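Local coordinates for agmatinase (Burkholderia thailandensis, PDB 4DZ4), which probably hydrolyses agmatine to putrescine and urea with a pair of manganese ions, as a member of the arginase family, at residues P85-L96 with C310-K320. Numbering follows the deposited sequence.
Sequences PYPWGFDPFDDL and CDLLCLWRQRK. With EDO (1,2-ethanediol), chain T.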
ATOM      1  N   PRO B  85      22.645 -19.245  -9.500  1.00 16.75           N
ATOM      2  CA  PRO B  85      21.361 -19.199 -10.210  1.00 16.59           C
ATOM      3  C   PRO B  85      20.846 -20.589 -10.578  1.00 16.87           C
ATOM      4  O   PRO B  85      21.648 -21.499 -10.871  1.00 17.71           O
ATOM      5  CB  PRO B  85      21.697 -18.364 -11.459  1.00 16.21           C
ATOM      6  CG  PRO B  85      22.726 -17.396 -10.932  1.00 16.05           C
ATOM      7  CD  PRO B  85      23.620 -18.318 -10.113  1.00 16.65           C
ATOM      8  N   TYR B  86      19.520 -20.750 -10.513  1.00 16.35           N
ATOM      9  CA  TYR B  86      18.857 -21.998 -10.813  1.00 16.90           C
ATOM     10  C   TYR B  86      18.238 -21.945 -12.218  1.00 16.67           C
ATOM     11  O   TYR B  86      17.688 -20.914 -12.582  1.00 16.45           O
ATOM     12  CB  TYR B  86      17.763 -22.259  -9.775  1.00 16.83           C
ATOM     13  CG  TYR B  86      17.251 -23.667  -9.834  1.00 17.43           C
ATOM     14  CD1 TYR B  86      17.932 -24.690  -9.178  1.00 18.06           C
ATOM     15  CD2 TYR B  86      16.109 -23.985 -10.576  1.00 17.44           C
ATOM     16  CE1 TYR B  86      17.490 -26.001  -9.237  1.00 19.09           C
ATOM     17  CE2 TYR B  86      15.653 -25.288 -10.648  1.00 18.38           C
ATOM     18  CZ  TYR B  86      16.354 -26.285  -9.975  1.00 19.02           C
ATOM     19  OH  TYR B  86      15.945 -27.567 -10.021  1.00 20.06           O
ATOM     20  N   PRO B  87      18.297 -23.050 -13.008  1.00 17.34           N
ATOM     21  CA  PRO B  87      18.818 -24.383 -12.749  1.00 18.19           C
ATOM     22  C   PRO B  87      20.295 -24.494 -13.123  1.00 18.68           C
ATOM     23  O   PRO B  87      20.860 -25.578 -13.024  1.00 19.78           O
ATOM     24  CB  PRO B  87      17.989 -25.262 -13.700  1.00 18.73           C
ATOM     25  CG  PRO B  87      17.744 -24.375 -14.883  1.00 18.13           C
ATOM     26  CD  PRO B  87      17.645 -22.972 -14.339  1.00 17.36           C
ATOM     27  N   TRP B  88      20.885 -23.365 -13.544  1.00 18.47           N
ATOM     28  CA  TRP B  88      22.288 -23.283 -14.003  1.00 18.99           C
ATOM     29  C   TRP B  88      23.287 -23.982 -13.115  1.00 19.71           C
ATOM     30  O   TRP B  88      24.110 -24.806 -13.579  1.00 20.63           O
ATOM     31  CB  TRP B  88      22.674 -21.808 -14.123  1.00 18.17           C
ATOM     32  CG  TRP B  88      21.729 -21.028 -15.012  1.00 17.93           C
ATOM     33  CD1 TRP B  88      20.717 -20.128 -14.629  1.00 17.19           C
ATOM     34  CD2 TRP B  88      21.683 -21.072 -16.479  1.00 18.20           C
ATOM     35  NE1 TRP B  88      20.070 -19.622 -15.743  1.00 17.29           N
ATOM     36  CE2 TRP B  88      20.614 -20.151 -16.891  1.00 17.94           C
ATOM     37  CE3 TRP B  88      22.395 -21.763 -17.454  1.00 19.34           C
ATOM     38  CZ2 TRP B  88      20.300 -19.947 -18.236  1.00 18.42           C
ATOM     39  CZ3 TRP B  88      22.074 -21.545 -18.804  1.00 19.39           C
ATOM     40  CH2 TRP B  88      21.049 -20.669 -19.181  1.00 19.04           C
ATOM     41  N   GLY B  89      23.281 -23.629 -11.833  1.00 19.46           N
ATOM     42  CA  GLY B  89      24.072 -24.373 -10.853  1.00 20.49           C
ATOM     43  C   GLY B  89      25.554 -24.034 -10.862  1.00 21.08           C
ATOM     44  O   GLY B  89      26.374 -24.820 -10.382  1.00 22.65           O
ATOM     45  N   PHE B  90      25.898 -22.885 -11.434  1.00 20.24           N
ATOM     46  CA  PHE B  90      27.255 -22.361 -11.327  1.00 20.82           C
ATOM     47  C   PHE B  90      27.170 -20.949 -10.777  1.00 20.14           C
ATOM     48  O   PHE B  90      26.121 -20.313 -10.866  1.00 18.91           O
ATOM     49  CB  PHE B  90      27.981 -22.408 -12.693  1.00 21.00           C
ATOM     50  CG  PHE B  90      27.203 -21.795 -13.836  1.00 20.57           C
ATOM     51  CD1 PHE B  90      27.003 -20.417 -13.912  1.00 19.58           C
ATOM     52  CD2 PHE B  90      26.676 -22.603 -14.848  1.00 20.96           C
ATOM     53  CE1 PHE B  90      26.279 -19.860 -14.957  1.00 19.31           C
ATOM     54  CE2 PHE B  90      25.958 -22.049 -15.897  1.00 20.34           C
ATOM     55  CZ  PHE B  90      25.765 -20.681 -15.958  1.00 19.83           C
ATOM     56  N   ASP B  91      28.267 -20.455 -10.202  1.00 20.44           N
ATOM     57  CA  ASP B  91      28.344 -19.035  -9.882  1.00 20.03           C
ATOM     58  C   ASP B  91      28.884 -18.373 -11.143  1.00 19.74           C
ATOM     59  O   ASP B  91      30.040 -18.598 -11.505  1.00 20.29           O
ATOM     60  CB  ASP B  91      29.276 -18.773  -8.695  1.00 20.67           C
ATOM     61  CG  ASP B  91      29.423 -17.280  -8.394  1.00 20.83           C
ATOM     62  OD1 ASP B  91      29.039 -16.446  -9.234  1.00 20.41           O
ATOM     63  OD2 ASP B  91      29.882 -16.955  -7.289  1.00 22.00           O
ATOM     64  N   PRO B  92      28.055 -17.572 -11.832  1.00 18.69           N
ATOM     65  CA  PRO B  92      28.555 -17.093 -13.109  1.00 18.88           C
ATOM     66  C   PRO B  92      29.752 -16.164 -12.964  1.00 18.95           C
ATOM     67  O   PRO B  92      30.503 -16.009 -13.921  1.00 19.57           O
ATOM     68  CB  PRO B  92      27.350 -16.347 -13.711  1.00 18.13           C
ATOM     69  CG  PRO B  92      26.510 -15.964 -12.541  1.00 17.56           C
ATOM     70  CD  PRO B  92      26.703 -17.051 -11.522  1.00 17.88           C
ATOM     71  N   PHE B  93      29.942 -15.570 -11.779  1.00 18.85           N
ATOM     72  CA  PHE B  93      30.940 -14.503 -11.640  1.00 18.54           C
ATOM     73  C   PHE B  93      32.324 -15.063 -11.408  1.00 19.55           C
ATOM     74  O   PHE B  93      33.297 -14.322 -11.396  1.00 19.80           O
ATOM     75  CB  PHE B  93      30.514 -13.487 -10.573  1.00 17.57           C
ATOM     76  CG  PHE B  93      29.114 -13.006 -10.779  1.00 16.72           C
ATOM     77  CD1 PHE B  93      28.752 -12.426 -11.996  1.00 16.39           C
ATOM     78  CD2 PHE B  93      28.149 -13.172  -9.797  1.00 16.36           C
ATOM     79  CE1 PHE B  93      27.448 -12.002 -12.225  1.00 15.99           C
ATOM     80  CE2 PHE B  93      26.841 -12.719 -10.010  1.00 16.07           C
ATOM     81  CZ  PHE B  93      26.492 -12.166 -11.227  1.00 15.57           C
ATOM     82  N   ASP B  94      32.412 -16.385 -11.287  1.00 20.41           N
ATOM     83  CA  ASP B  94      33.724 -17.037 -11.209  1.00 21.62           C
ATOM     84  C   ASP B  94      34.474 -16.948 -12.523  1.00 21.60           C
ATOM     85  O   ASP B  94      35.709 -16.949 -12.529  1.00 22.08           O
ATOM     86  CB  ASP B  94      33.597 -18.474 -10.716  1.00 23.23           C
ATOM     87  CG  ASP B  94      33.380 -18.545  -9.223  1.00 24.88           C
ATOM     88  OD1 ASP B  94      33.752 -17.572  -8.515  1.00 26.08           O
ATOM     89  OD2 ASP B  94      32.818 -19.554  -8.751  1.00 25.65           O
ATOM     90  N   ASP B  95      33.754 -16.877 -13.644  1.00 20.42           N
ATOM     91  CA  ASP B  95      34.441 -16.748 -14.919  1.00 20.80           C
ATOM     92  C   ASP B  95      33.805 -15.818 -15.929  1.00 19.22           C
ATOM     93  O   ASP B  95      34.271 -15.750 -17.061  1.00 19.27           O
ATOM     94  CB  ASP B  95      34.777 -18.120 -15.531  1.00 23.26           C
ATOM     95  CG  ASP B  95      33.582 -19.018 -15.641  1.00 24.67           C
ATOM     96  OD1 ASP B  95      32.449 -18.518 -15.809  1.00 24.90           O
ATOM     97  OD2 ASP B  95      33.778 -20.250 -15.559  1.00 27.45           O
ATOM     98  N   LEU B  96      32.764 -15.088 -15.507  1.00 17.58           N
ATOM     99  CA  LEU B  96      32.211 -13.996 -16.295  1.00 16.34           C
ATOM    100  C   LEU B  96      32.361 -12.711 -15.484  1.00 15.50           C
ATOM    101  O   LEU B  96      31.854 -12.615 -14.361  1.00 15.06           O
ATOM    102  CB  LEU B  96      30.709 -14.207 -16.598  1.00 15.82           C
ATOM    103  CG  LEU B  96      30.023 -13.197 -17.539  1.00 15.39           C
ATOM    104  CD1 LEU B  96      30.391 -13.396 -18.999  1.00 15.80           C
ATOM    105  CD2 LEU B  96      28.493 -13.259 -17.389  1.00 14.87           C
ATOM    106  N   CYS B 310      19.281 -11.824 -14.616  1.00 12.10           N
ATOM    107  CA  CYS B 310      20.206 -12.830 -14.107  1.00 12.38           C
ATOM    108  C   CYS B 310      20.364 -13.945 -15.153  1.00 12.69           C
ATOM    109  O   CYS B 310      21.486 -14.361 -15.484  1.00 12.98           O
ATOM    110  CB  CYS B 310      19.706 -13.393 -12.766  1.00 12.49           C
ATOM    111  SG  CYS B 310      20.655 -14.827 -12.168  1.00 13.94           S
ATOM    112  N   ASP B 311      19.250 -14.380 -15.710  1.00 12.59           N
ATOM    113  CA  ASP B 311      19.315 -15.404 -16.755  1.00 13.21           C
ATOM    114  C   ASP B 311      20.050 -14.954 -18.010  1.00 13.41           C
ATOM    115  O   ASP B 311      20.758 -15.762 -18.613  1.00 14.03           O
ATOM    116  CB  ASP B 311      17.918 -15.956 -17.044  1.00 13.75           C
ATOM    117  CG  ASP B 311      17.423 -16.865 -15.908  1.00 14.49           C
ATOM    118  OD1 ASP B 311      18.260 -17.543 -15.275  1.00 15.67           O
ATOM    119  OD2 ASP B 311      16.196 -16.917 -15.650  1.00 14.68           O
ATOM    120  N   LEU B 312      19.915 -13.679 -18.384  1.00 12.50           N
ATOM    121  CA  LEU B 312      20.714 -13.116 -19.481  1.00 12.44           C
ATOM    122  C   LEU B 312      22.220 -13.205 -19.181  1.00 12.65           C
ATOM    123  O   LEU B 312      23.009 -13.614 -20.051  1.00 13.05           O
ATOM    124  CB  LEU B 312      20.280 -11.664 -19.804  1.00 11.80           C
ATOM    125  CG  LEU B 312      18.858 -11.584 -20.399  1.00 11.80           C
ATOM    126  CD1 LEU B 312      18.336 -10.161 -20.336  1.00 11.33           C
ATOM    127  CD2 LEU B 312      18.858 -12.097 -21.844  1.00 11.97           C
ATOM    128  N   LEU B 313      22.627 -12.835 -17.961  1.00 12.37           N
ATOM    129  CA  LEU B 313      24.038 -13.024 -17.563  1.00 12.77           C
ATOM    130  C   LEU B 313      24.479 -14.486 -17.706  1.00 13.82           C
ATOM    131  O   LEU B 313      25.579 -14.754 -18.157  1.00 14.32           O
ATOM    132  CB  LEU B 313      24.320 -12.557 -16.129  1.00 12.55           C
ATOM    133  CG  LEU B 313      24.075 -11.047 -15.958  1.00 11.89           C
ATOM    134  CD1 LEU B 313      24.307 -10.624 -14.512  1.00 12.24           C
ATOM    135  CD2 LEU B 313      25.015 -10.278 -16.866  1.00 12.15           C
ATOM    136  N   CYS B 314      23.625 -15.410 -17.298  1.00 13.74           N
ATOM    137  CA  CYS B 314      23.996 -16.814 -17.326  1.00 14.95           C
ATOM    138  C   CYS B 314      24.155 -17.301 -18.755  1.00 15.32           C
ATOM    139  O   CYS B 314      25.042 -18.106 -19.025  1.00 16.05           O
ATOM    140  CB  CYS B 314      22.971 -17.636 -16.531  1.00 15.18           C
ATOM    141  SG  CYS B 314      23.078 -17.376 -14.747  1.00 15.87           S
ATOM    142  N   LEU B 315      23.311 -16.798 -19.663  1.00 14.94           N
ATOM    143  CA  LEU B 315      23.439 -17.118 -21.091  1.00 15.51           C
ATOM    144  C   LEU B 315      24.808 -16.677 -21.595  1.00 16.03           C
ATOM    145  O   LEU B 315      25.496 -17.448 -22.275  1.00 17.22           O
ATOM    146  CB  LEU B 315      22.346 -16.484 -21.931  1.00 14.98           C
ATOM    147  CG  LEU B 315      20.937 -17.085 -21.746  1.00 15.04           C
ATOM    148  CD1 LEU B 315      19.913 -16.204 -22.449  1.00 14.89           C
ATOM    149  CD2 LEU B 315      20.895 -18.495 -22.311  1.00 16.03           C
ATOM    150  N   TRP B 316      25.211 -15.456 -21.236  1.00 15.22           N
ATOM    151  CA  TRP B 316      26.557 -15.006 -21.602  1.00 16.04           C
ATOM    152  C   TRP B 316      27.682 -15.811 -20.979  1.00 16.62           C
ATOM    153  O   TRP B 316      28.703 -16.044 -21.642  1.00 17.21           O
ATOM    154  CB  TRP B 316      26.722 -13.508 -21.349  1.00 15.63           C
ATOM    155  CG  TRP B 316      26.070 -12.640 -22.403  1.00 15.27           C
ATOM    156  CD1 TRP B 316      26.171 -12.737 -23.799  1.00 15.86           C
ATOM    157  CD2 TRP B 316      25.210 -11.463 -22.167  1.00 14.75           C
ATOM    158  NE1 TRP B 316      25.437 -11.742 -24.418  1.00 15.40           N
ATOM    159  CE2 TRP B 316      24.845 -10.939 -23.499  1.00 14.86           C
ATOM    160  CE3 TRP B 316      24.723 -10.825 -21.032  1.00 14.29           C
ATOM    161  CZ2 TRP B 316      24.014  -9.822 -23.657  1.00 14.31           C
ATOM    162  CZ3 TRP B 316      23.889  -9.699 -21.203  1.00 13.90           C
ATOM    163  CH2 TRP B 316      23.576  -9.196 -22.489  1.00 13.65           C
ATOM    164  N   ARG B 317      27.522 -16.227 -19.714  1.00 16.73           N
ATOM    165  CA  ARG B 317      28.544 -17.066 -19.045  1.00 17.72           C
ATOM    166  C   ARG B 317      28.705 -18.339 -19.863  1.00 18.69           C
ATOM    167  O   ARG B 317      29.828 -18.770 -20.126  1.00 19.68           O
ATOM    168  CB  ARG B 317      28.155 -17.399 -17.592  1.00 18.09           C
ATOM    169  CG  ARG B 317      29.240 -18.102 -16.774  1.00 19.34           C
ATOM    170  CD  ARG B 317      29.172 -19.613 -16.975  1.00 20.43           C
ATOM    171  NE  ARG B 317      30.304 -20.303 -16.377  1.00 22.28           N
ATOM    172  CZ  ARG B 317      30.445 -21.628 -16.344  1.00 23.22           C
ATOM    173  NH1 ARG B 317      29.524 -22.417 -16.873  1.00 22.90           N
ATOM    174  NH2 ARG B 317      31.521 -22.168 -15.797  1.00 25.23           N
ATOM    175  N   GLN B 318      27.587 -18.928 -20.274  1.00 18.37           N
ATOM    176  CA  GLN B 318      27.640 -20.181 -21.038  1.00 19.28           C
ATOM    177  C   GLN B 318      28.304 -20.029 -22.397  1.00 19.63           C
ATOM    178  O   GLN B 318      29.079 -20.918 -22.806  1.00 20.69           O
ATOM    179  CB  GLN B 318      26.247 -20.803 -21.192  1.00 19.62           C
ATOM    180  CG  GLN B 318      25.660 -21.353 -19.898  1.00 20.34           C
ATOM    181  CD  GLN B 318      26.436 -22.536 -19.318  1.00 21.79           C
ATOM    182  OE1 GLN B 318      27.585 -22.392 -18.881  1.00 22.49           O
ATOM    183  NE2 GLN B 318      25.803 -23.714 -19.293  1.00 22.45           N
ATOM    184  N   ARG B 319      28.022 -18.927 -23.087  1.00 32.65           N
ATOM    185  CA  ARG B 319      28.683 -18.598 -24.350  1.00 32.97           C
ATOM    186  C   ARG B 319      30.209 -18.405 -24.192  1.00 33.39           C
ATOM    187  O   ARG B 319      31.002 -18.915 -25.009  1.00 34.60           O
ATOM    188  CB  ARG B 319      28.036 -17.363 -24.975  1.00 32.28           C
ATOM    189  N   LYS B 320      30.624 -17.685 -23.150  1.00 32.33           N
ATOM    190  CA  LYS B 320      32.054 -17.495 -22.881  1.00 33.06           C
ATOM    191  C   LYS B 320      32.720 -18.826 -22.497  1.00 34.76           C
ATOM    192  O   LYS B 320      33.777 -19.172 -23.033  1.00 36.22           O
ATOM    193  CB  LYS B 320      32.301 -16.411 -21.812  1.00 31.92           C
ATOM    194  CG  LYS B 320      33.785 -16.135 -21.528  1.00 32.69           C
ATOM    195  CD  LYS B 320      34.018 -15.201 -20.342  1.00 32.02           C
ATOM    196  CE  LYS B 320      35.510 -15.081 -20.014  1.00 33.19           C
ATOM    197  NZ  LYS B 320      35.810 -14.390 -18.721  1.00 33.13           N
TER
HETATM  198  C1  EDO T 405      26.495 -18.000  -5.096  1.00 28.22           C
HETATM  199  O1  EDO T 405      26.611 -17.910  -6.527  1.00 26.47           O
HETATM  200  C2  EDO T 405      27.350 -16.945  -4.421  1.00 30.31           C
HETATM  201  O2  EDO T 405      28.710 -17.360  -4.630  1.00 34.84           O
HETATM  202  O   HOH W   1      18.223 -18.101 -12.670  1.00 15.97           O
HETATM  203  O   HOH W   2      32.307 -18.061 -18.647  1.00 32.07           O
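Trp88 lies against Cys314 where the loop before strand 98-103 crosses helix 300-323, one of the helices covering the parallel sheet of this arginase-fold subunit, away from the manganese site. The slim cysteine lets the indole come down close: Cys314 CB stands over the five-membered ring of Trp88, 3.5 Å from its centroid, a CH-pi contact, with SG over the same face as a sulfur-aromatic contact. Trp88 NE1 donates to Asp311 OD1 at 2.8 Å; the oxygen lies in the ring plane, while the N-H meets it from above the carboxylate plane. This bond, with the packing on Cys314, fixes the indole's rotation. Arg317 uses a face and an edge of its guanidinium. With CG anti to the backbone N (chi1 -172°) and the chain bent at chi2, it lays CD and CZ over one face of Phe90, a cation-pi contact, while Trp88 CB backs the opposite face. Its NE and NH2 bind OD1 and OD2 of Asp95 through their syn lone pairs, a side-on bidentate salt bridge. Leu96 rests CD2 on Leu313 O (3.4 Å). In the second shell, Arg276 pairs with Asp311 OD2. Lys320, its chain extended and salt-bridged to Asp48, donates from NZ to Asp95 O at 2.6 Å.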